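Local atomic coordinates of fimbrial subunit CupB6 (Pseudomonas aeruginosa, PDB entry 5CYL), a protein that probably serves as the adhesive tip subunit of a chaperone-usher pilus, likely promoting surface attachment and biofilm formation. Residues 28-31 and 32-36; 135-138 and 139-143; 264-267 and 268-272. All blocks are in the same frame, centred on the assembly; numbering follows the deposited sequence.

Interaction 1: 28-31 and 32-36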
ATOM      1  N   SER A  28      -0.402  -4.437   9.984  1.00 41.19           N
ATOM      2  CA  SER A  28       0.170  -5.789   9.887  1.00 43.92           C
ATOM      3  C   SER A  28      -0.807  -6.777  10.485  1.00 46.47           C
ATOM      4  O   SER A  28      -0.869  -7.935  10.086  1.00 49.01           O
ATOM      5  CB  SER A  28       1.464  -5.850  10.653  1.00 47.52           C
ATOM      6  OG  SER A  28       1.919  -4.521  10.955  1.00 56.71           O
ATOM      7  N   GLY A  29      -1.568  -6.271  11.452  1.00 49.00           N
ATOM      8  CA  GLY A  29      -2.673  -6.989  12.101  1.00 45.97           C
ATOM      9  C   GLY A  29      -3.984  -7.155  11.335  1.00 45.83           C
ATOM     10  O   GLY A  29      -4.857  -7.898  11.791  1.00 44.37           O
ATOM     11  N   THR A  30      -4.116  -6.499  10.189  1.00 41.11           N
ATOM     12  CA  THR A  30      -5.320  -6.612   9.393  1.00 39.74           C
ATOM     13  C   THR A  30      -5.554  -8.040   8.853  1.00 40.46           C
ATOM     14  O   THR A  30      -4.662  -8.661   8.308  1.00 43.67           O
ATOM     15  CB  THR A  30      -5.270  -5.636   8.223  1.00 39.68           C
ATOM     16  OG1 THR A  30      -5.090  -4.312   8.705  1.00 37.48           O
ATOM     17  CG2 THR A  30      -6.555  -5.748   7.392  1.00 37.96           C
ATOM     18  N   ALA A  31      -6.772  -8.535   9.009  1.00 40.24           N
ATOM     19  CA  ALA A  31      -7.104  -9.904   8.591  1.00 39.73           C
ATOM     20  C   ALA A  31      -7.476  -9.962   7.107  1.00 39.96           C
ATOM     21  O   ALA A  31      -8.003  -8.985   6.541  1.00 38.57           O
ATOM     22  CB  ALA A  31      -8.257 -10.435   9.443  1.00 37.59           C
ATOM     23  N   LYS A  32      -7.272 -11.115   6.491  1.00 40.26           N
ATOM     24  CA  LYS A  32      -7.748 -11.328   5.129  1.00 41.29           C
ATOM     25  C   LYS A  32      -9.255 -11.193   5.050  1.00 41.52           C
ATOM     26  O   LYS A  32      -9.945 -11.727   5.881  1.00 40.74           O
ATOM     27  CB  LYS A  32      -7.372 -12.717   4.674  1.00 42.95           C
ATOM     28  CG  LYS A  32      -5.967 -12.774   4.136  1.00 44.94           C
ATOM     29  CD  LYS A  32      -5.817 -13.897   3.162  1.00 48.03           C
ATOM     30  CE  LYS A  32      -5.291 -15.112   3.878  1.00 49.15           C
ATOM     31  NZ  LYS A  32      -5.898 -16.231   3.135  1.00 55.17           N
ATOM     32  N   GLY A  33      -9.769 -10.532   4.015  1.00 41.72           N
ATOM     33  CA  GLY A  33     -11.206 -10.352   3.855  1.00 35.21           C
ATOM     34  C   GLY A  33     -11.670  -9.033   4.392  1.00 35.30           C
ATOM     35  O   GLY A  33     -12.849  -8.724   4.304  1.00 40.00           O
ATOM     36  N   THR A  34     -10.768  -8.253   4.957  1.00 32.70           N
ATOM     37  CA  THR A  34     -11.163  -6.976   5.559  1.00 34.46           C
ATOM     38  C   THR A  34     -11.446  -5.929   4.486  1.00 33.45           C
ATOM     39  O   THR A  34     -10.793  -5.902   3.461  1.00 38.15           O
ATOM     40  CB  THR A  34     -10.093  -6.467   6.567  1.00 35.38           C
ATOM     41  OG1 THR A  34     -10.020  -7.364   7.672  1.00 38.82           O
ATOM     42  CG2 THR A  34     -10.424  -5.106   7.079  1.00 32.81           C
ATOM     43  N   VAL A  35     -12.380  -5.038   4.765  1.00 32.09           N
ATOM     44  CA  VAL A  35     -12.717  -3.991   3.836  1.00 34.22           C
ATOM     45  C   VAL A  35     -11.912  -2.752   4.141  1.00 35.33           C
ATOM     46  O   VAL A  35     -12.182  -2.076   5.103  1.00 36.83           O
ATOM     47  CB  VAL A  35     -14.246  -3.644   3.876  1.00 32.33           C
ATOM     48  CG1 VAL A  35     -14.546  -2.435   2.982  1.00 30.63           C
ATOM     49  CG2 VAL A  35     -15.092  -4.829   3.417  1.00 30.86           C
ATOM     50  N   LEU A  36     -10.938  -2.461   3.306  1.00 36.26           N
ATOM     51  CA  LEU A  36     -10.099  -1.270   3.486  1.00 40.97           C
ATOM     52  C   LEU A  36     -10.810   0.048   3.187  1.00 41.31           C
ATOM     53  O   LEU A  36     -10.692   1.042   3.921  1.00 43.14           O
ATOM     54  CB  LEU A  36      -8.826  -1.378   2.646  1.00 40.43           C
ATOM     55  CG  LEU A  36      -8.192  -2.776   2.714  1.00 40.36           C
ATOM     56  CD1 LEU A  36      -6.970  -2.854   1.839  1.00 40.94           C
ATOM     57  CD2 LEU A  36      -7.828  -3.132   4.154  1.00 41.40           C
TER

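Interaction 2: 135-138 and 139-143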
ATOM      1  N   GLU A 135       2.214  -9.624   2.477  1.00 59.24           N
ATOM      2  CA  GLU A 135       2.126 -10.122   1.098  1.00 55.22           C
ATOM      3  C   GLU A 135       1.910  -9.010   0.062  1.00 53.41           C
ATOM      4  O   GLU A 135       2.170  -9.205  -1.111  1.00 48.44           O
ATOM      5  CB  GLU A 135       0.996 -11.143   0.983  1.00 57.62           C
ATOM      6  CG  GLU A 135       1.425 -12.491   0.416  1.00 73.54           C
ATOM      7  CD  GLU A 135       2.379 -13.233   1.324  1.00 89.67           C
ATOM      8  OE1 GLU A 135       1.918 -13.887   2.278  1.00 91.72           O
ATOM      9  OE2 GLU A 135       3.596 -13.172   1.081  1.00102.43           O
ATOM     10  N   LEU A 136       1.425  -7.862   0.518  1.00 53.23           N
ATOM     11  CA  LEU A 136       1.100  -6.745  -0.354  1.00 50.41           C
ATOM     12  C   LEU A 136       2.309  -6.171  -1.119  1.00 48.98           C
ATOM     13  O   LEU A 136       3.436  -6.175  -0.568  1.00 53.40           O
ATOM     14  CB  LEU A 136       0.407  -5.638   0.439  1.00 47.36           C
ATOM     15  CG  LEU A 136      -1.089  -5.816   0.674  1.00 47.46           C
ATOM     16  CD1 LEU A 136      -1.605  -4.735   1.638  1.00 46.77           C
ATOM     17  CD2 LEU A 136      -1.857  -5.765  -0.636  1.00 41.31           C
ATOM     18  N   PRO A 137       2.077  -5.676  -2.397  1.00 47.74           N
ATOM     19  CA  PRO A 137       3.301  -5.220  -3.079  1.00 46.33           C
ATOM     20  C   PRO A 137       3.892  -3.906  -2.567  1.00 51.41           C
ATOM     21  O   PRO A 137       3.210  -3.132  -1.896  1.00 46.34           O
ATOM     22  CB  PRO A 137       2.847  -5.033  -4.550  1.00 43.63           C
ATOM     23  CG  PRO A 137       1.532  -5.692  -4.683  1.00 44.52           C
ATOM     24  CD  PRO A 137       0.919  -5.457  -3.340  1.00 45.11           C
ATOM     25  N   ALA A 138       5.153  -3.677  -2.898  1.00 55.06           N
ATOM     26  CA  ALA A 138       5.848  -2.427  -2.555  1.00 58.47           C
ATOM     27  C   ALA A 138       5.309  -1.254  -3.378  1.00 57.48           C
ATOM     28  O   ALA A 138       4.826  -1.434  -4.480  1.00 53.44           O
ATOM     29  CB  ALA A 138       7.340  -2.581  -2.761  1.00 55.04           C
ATOM     30  N   GLY A 139       5.366  -0.053  -2.810  1.00 59.44           N
ATOM     31  CA  GLY A 139       4.846   1.136  -3.465  1.00 64.11           C
ATOM     32  C   GLY A 139       3.564   1.637  -2.812  1.00 65.87           C
ATOM     33  O   GLY A 139       3.143   1.110  -1.783  1.00 69.22           O
ATOM     34  N   ASP A 140       2.946   2.660  -3.401  1.00 62.68           N
ATOM     35  CA  ASP A 140       1.720   3.258  -2.856  1.00 65.10           C
ATOM     36  C   ASP A 140       0.453   2.395  -2.815  1.00 61.07           C
ATOM     37  O   ASP A 140      -0.356   2.520  -1.896  1.00 59.57           O
ATOM     38  CB  ASP A 140       1.371   4.537  -3.623  1.00 69.19           C
ATOM     39  CG  ASP A 140       1.139   4.285  -5.100  1.00 76.36           C
ATOM     40  OD1 ASP A 140       1.233   3.114  -5.526  1.00 83.13           O
ATOM     41  OD2 ASP A 140       0.865   5.257  -5.834  1.00 80.23           O
ATOM     42  N   LEU A 141       0.258   1.553  -3.824  1.00 55.53           N
ATOM     43  CA  LEU A 141      -0.900   0.658  -3.871  1.00 55.36           C
ATOM     44  C   LEU A 141      -2.218   1.270  -4.373  1.00 58.17           C
ATOM     45  O   LEU A 141      -3.276   0.657  -4.228  1.00 59.20           O
ATOM     46  CB  LEU A 141      -1.114   0.025  -2.493  1.00 51.72           C
ATOM     47  CG  LEU A 141       0.048  -0.800  -1.937  1.00 49.73           C
ATOM     48  CD1 LEU A 141      -0.269  -1.296  -0.534  1.00 47.60           C
ATOM     49  CD2 LEU A 141       0.369  -1.964  -2.861  1.00 46.73           C
ATOM     50  N   LYS A 142      -2.161   2.467  -4.952  1.00 60.86           N
ATOM     51  CA  LYS A 142      -3.373   3.132  -5.447  1.00 57.65           C
ATOM     52  C   LYS A 142      -4.100   2.208  -6.407  1.00 55.87           C
ATOM     53  O   LYS A 142      -3.498   1.577  -7.235  1.00 56.44           O
ATOM     54  CB  LYS A 142      -3.047   4.452  -6.140  1.00 57.04           C
ATOM     55  CG  LYS A 142      -2.806   5.588  -5.163  1.00 67.89           C
ATOM     56  CD  LYS A 142      -2.658   6.952  -5.813  1.00 73.22           C
ATOM     57  CE  LYS A 142      -1.240   7.165  -6.301  1.00 81.73           C
ATOM     58  NZ  LYS A 142      -0.995   8.527  -6.841  1.00 84.99           N
ATOM     59  N   VAL A 143      -5.417   2.145  -6.280  1.00 57.56           N
ATOM     60  CA  VAL A 143      -6.236   1.308  -7.152  1.00 53.45           C
ATOM     61  C   VAL A 143      -6.855   2.202  -8.197  1.00 53.84           C
ATOM     62  O   VAL A 143      -7.522   3.183  -7.877  1.00 59.13           O
ATOM     63  CB  VAL A 143      -7.332   0.567  -6.360  1.00 51.39           C
ATOM     64  CG1 VAL A 143      -8.338  -0.080  -7.294  1.00 48.49           C
ATOM     65  CG2 VAL A 143      -6.710  -0.471  -5.445  1.00 49.39           C
TER

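Interaction 3: 264-267 and 268-272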
ATOM      1  N   SER A 264      35.807   6.798  -0.232  1.00 50.99           N
ATOM      2  CA  SER A 264      34.844   6.629  -1.340  1.00 52.36           C
ATOM      3  C   SER A 264      34.947   5.272  -2.090  1.00 47.88           C
ATOM      4  O   SER A 264      33.927   4.661  -2.366  1.00 49.43           O
ATOM      5  CB  SER A 264      34.950   7.791  -2.309  1.00 56.42           C
ATOM      6  OG  SER A 264      36.121   7.620  -3.070  1.00 72.04           O
ATOM      7  N   ALA A 265      36.160   4.819  -2.381  1.00 44.89           N
ATOM      8  CA  ALA A 265      36.417   3.518  -3.022  1.00 40.14           C
ATOM      9  C   ALA A 265      36.004   2.271  -2.197  1.00 39.05           C
ATOM     10  O   ALA A 265      36.050   2.295  -0.964  1.00 40.49           O
ATOM     11  CB  ALA A 265      37.886   3.421  -3.374  1.00 41.38           C
ATOM     12  N   GLN A 266      35.644   1.168  -2.873  1.00 34.93           N
ATOM     13  CA  GLN A 266      35.277  -0.070  -2.179  1.00 33.26           C
ATOM     14  C   GLN A 266      36.482  -0.532  -1.369  1.00 35.21           C
ATOM     15  O   GLN A 266      37.592  -0.552  -1.871  1.00 35.58           O
ATOM     16  CB  GLN A 266      34.811  -1.165  -3.134  1.00 31.73           C
ATOM     17  CG  GLN A 266      34.546  -2.473  -2.438  1.00 33.21           C
ATOM     18  CD  GLN A 266      33.271  -2.464  -1.579  1.00 36.28           C
ATOM     19  OE1 GLN A 266      32.339  -1.710  -1.837  1.00 37.25           O
ATOM     20  NE2 GLN A 266      33.222  -3.338  -0.579  1.00 33.65           N
ATOM     21  N   GLN A 267      36.275  -0.823  -0.084  1.00 38.13           N
ATOM     22  CA  GLN A 267      37.364  -1.158   0.862  1.00 36.68           C
ATOM     23  C   GLN A 267      37.743  -2.617   0.716  1.00 35.50           C
ATOM     24  O   GLN A 267      36.912  -3.445   0.398  1.00 37.72           O
ATOM     25  CB  GLN A 267      36.929  -0.888   2.306  1.00 38.14           C
ATOM     26  CG  GLN A 267      36.443   0.539   2.536  1.00 42.04           C
ATOM     27  CD  GLN A 267      34.924   0.696   2.603  1.00 44.23           C
ATOM     28  OE1 GLN A 267      34.182   0.411   1.640  1.00 45.20           O
ATOM     29  NE2 GLN A 267      34.457   1.211   3.716  1.00 43.93           N
ATOM     30  N   ALA A 268      38.998  -2.931   0.954  1.00 34.52           N
ATOM     31  CA  ALA A 268      39.385  -4.322   1.004  1.00 35.34           C
ATOM     32  C   ALA A 268      38.531  -5.057   2.045  1.00 36.96           C
ATOM     33  O   ALA A 268      38.069  -6.134   1.770  1.00 38.96           O
ATOM     34  CB  ALA A 268      40.867  -4.467   1.318  1.00 36.86           C
ATOM     35  N   ASP A 269      38.351  -4.465   3.228  1.00 37.60           N
ATOM     36  CA  ASP A 269      37.451  -4.966   4.256  1.00 35.93           C
ATOM     37  C   ASP A 269      36.471  -3.855   4.727  1.00 38.39           C
ATOM     38  O   ASP A 269      36.844  -2.982   5.487  1.00 38.33           O
ATOM     39  CB  ASP A 269      38.271  -5.530   5.411  1.00 34.35           C
ATOM     40  CG  ASP A 269      37.397  -6.098   6.530  1.00 36.34           C
ATOM     41  OD1 ASP A 269      36.178  -5.986   6.469  1.00 33.66           O
ATOM     42  OD2 ASP A 269      37.921  -6.636   7.513  1.00 39.80           O
ATOM     43  N   PRO A 270      35.196  -3.892   4.291  1.00 39.49           N
ATOM     44  CA  PRO A 270      34.338  -2.745   4.647  1.00 37.08           C
ATOM     45  C   PRO A 270      33.681  -2.821   6.027  1.00 34.39           C
ATOM     46  O   PRO A 270      33.058  -1.865   6.449  1.00 33.49           O
ATOM     47  CB  PRO A 270      33.252  -2.770   3.585  1.00 36.07           C
ATOM     48  CG  PRO A 270      33.527  -3.946   2.719  1.00 37.43           C
ATOM     49  CD  PRO A 270      34.471  -4.837   3.436  1.00 38.01           C
ATOM     50  N   THR A 271      33.844  -3.927   6.722  1.00 30.89           N
ATOM     51  CA  THR A 271      33.510  -3.925   8.130  1.00 30.66           C
ATOM     52  C   THR A 271      34.322  -2.956   8.995  1.00 30.87           C
ATOM     53  O   THR A 271      33.857  -2.559  10.041  1.00 37.28           O
ATOM     54  CB  THR A 271      33.616  -5.300   8.755  1.00 29.25           C
ATOM     55  OG1 THR A 271      34.921  -5.847   8.492  1.00 33.90           O
ATOM     56  CG2 THR A 271      32.563  -6.149   8.153  1.00 27.94           C
ATOM     57  N   ILE A 272      35.490  -2.532   8.555  1.00 28.67           N
ATOM     58  CA  ILE A 272      36.337  -1.646   9.348  1.00 28.38           C
ATOM     59  C   ILE A 272      36.062  -0.219   8.893  1.00 29.58           C
ATOM     60  O   ILE A 272      36.379   0.138   7.756  1.00 29.89           O
ATOM     61  CB  ILE A 272      37.867  -1.947   9.171  1.00 25.44           C
ATOM     62  CG1 ILE A 272      38.203  -3.443   9.153  1.00 22.08           C
ATOM     63  CG2 ILE A 272      38.676  -1.269  10.264  1.00 24.74           C
ATOM     64  CD1 ILE A 272      38.006  -4.085  10.474  1.00 21.75           C
TER

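Interaction 1: 28-31 and 32-36
A31 and T34 mark the two ends of a type II beta turn, and the carbonyl O of A31 receives two bonds from T34. The hydroxyl OG1 of T34 lies 2.8 Å from A31 O, and the backbone N of T34 lies 3.3 Å from A31 O. Both donors come from the same face of the carbonyl plane, OG1 standing 33° and N 35° out of it. The hydroxyl can reach back because T34 OG1 is held beside its own backbone N and opposite the carbonyl carbon (chi1 -65°), which turns it toward the start of the turn. Between these ends, K32 starts away from the first segment, and its bent chain touches Y73 and D132; G33 has a positive phi at which a CB would press on the preceding carbonyl, so glycine suits the third position. T30 adds an apolar touch: its methyl CG2 lies across the threonine at the far end, 3.7 Å from T34 CB and 3.9 Å from T34 CG2, and more loosely faces L36 CD2. The hydroxyl of T30 is engaged elsewhere, donating to T27 O. The turn leads out of the loop after strand 6-22 into strand 35-50. On its flank lies strand 118-129, whose L129 forms backbone hydrogen bonds with G33 and T34 and packs against the side chains of T30 and L36.

Interaction 2: 135-138 and 139-143
L141 folds back onto P137 and L136 at a bend in the long connection from strand 118-129 to strand 151-160, which joins the six-stranded and four-stranded antiparallel sheets of the N-terminal part of the chain. The packed side of this bend is mostly apolar, though L141 CD2 also lies near the carbonyl O of P137. Methyl CD2 of L141 rests on the proline ring, 3.6 Å from P137 CD, with the two side chains passing at a slant. The second methyl makes a looser touch, L141 CD1 standing 4.3 Å from L136 CD1. Branch point CG of L141 sits beside the backbone N and opposite the carbonyl carbon (chi1 -59°), which sends CD2 over the proline ring and CD1 toward L136. L141 is buried, while L136 is partly covered and also meets L26. The other side of the bend is open: A138 turns its methyl outward, G139 rounds the corner at a phi of 108° that glycine tolerates well, and D140 and K142 are exposed. Within the second segment, D140 OD1 takes a weak bond from the backbone N of L141. The two segments exchange no hydrogen bond; polar bonds to the bend come from residues further along the chain. D140 pairs through its backbone with I205, and the ammonium nitrogen NZ of K207 donates to the carbonyl O of G139 and, weakly, to the carbonyl O of P137.

Interaction 3: 264-267 and 268-272
Q266 reaches forward over four residues to touch P270, and Q267 meets the same proline from another direction. Taken in order, Q266 comes first: its CG lies opposite the backbone N (chi1 175°), and a bend at the next bond brings the carboxamide round so that Q266 NE2 ends 3.4 Å from P270 CG. This is a van der Waals touch, the amide end passing at a slant by the outer corner of the ring. Q267 follows and carries more of the contact. Its CG stands beside the backbone N, opposite the carbonyl carbon (chi1 -55°), and the chain bends at chi2 to lay the carboxamide alongside the CA-CB bond of the proline. Q267 CD is 4.0 Å from P270 CA and likewise 4.0 Å from P270 CB, and Q267 OE1 is 3.8 Å from P270 CB. P270 itself occupies the second position of a type I turn from D269 to I272, whose backbone bond, from I272 N to D269 O, is weak. T271 N gives D269 OD1 a weak bond, as in an Asx turn; the hydroxyl of T271 is modelled implausibly close to the same oxygen, so that bond is doubtful. The side chains of Q266, Q267 and P270 all touch D299 at the start of strand 299-308. Because the amides meet only carbon atoms of the proline, they form no polar bond with it, and the contact is van der Waals packing of amides on a ring; polar bonds here include the weak one from Q267 NE2 to F298 O and the backbone pairing of P270 with F298.

The three contacts follow one another along the chain in series; none nests in or crosses another. Interaction 1 closes the loop between strands 6-22 and 35-50. Interaction 2 bends the longer loop joining strand 118-129 to strand 151-160, so it lies where the chain passes from the six-stranded to the four-stranded sheet. These two are near neighbours, with centres about 14 Å apart and nearest atoms about 6 Å apart without touching; L26, from the loop of interaction 1, meets L136. Interaction 3 belongs to the fimbrial family region, in the loop between strands 255-260 and 283-289, its centre about 44 Å from that of interaction 1.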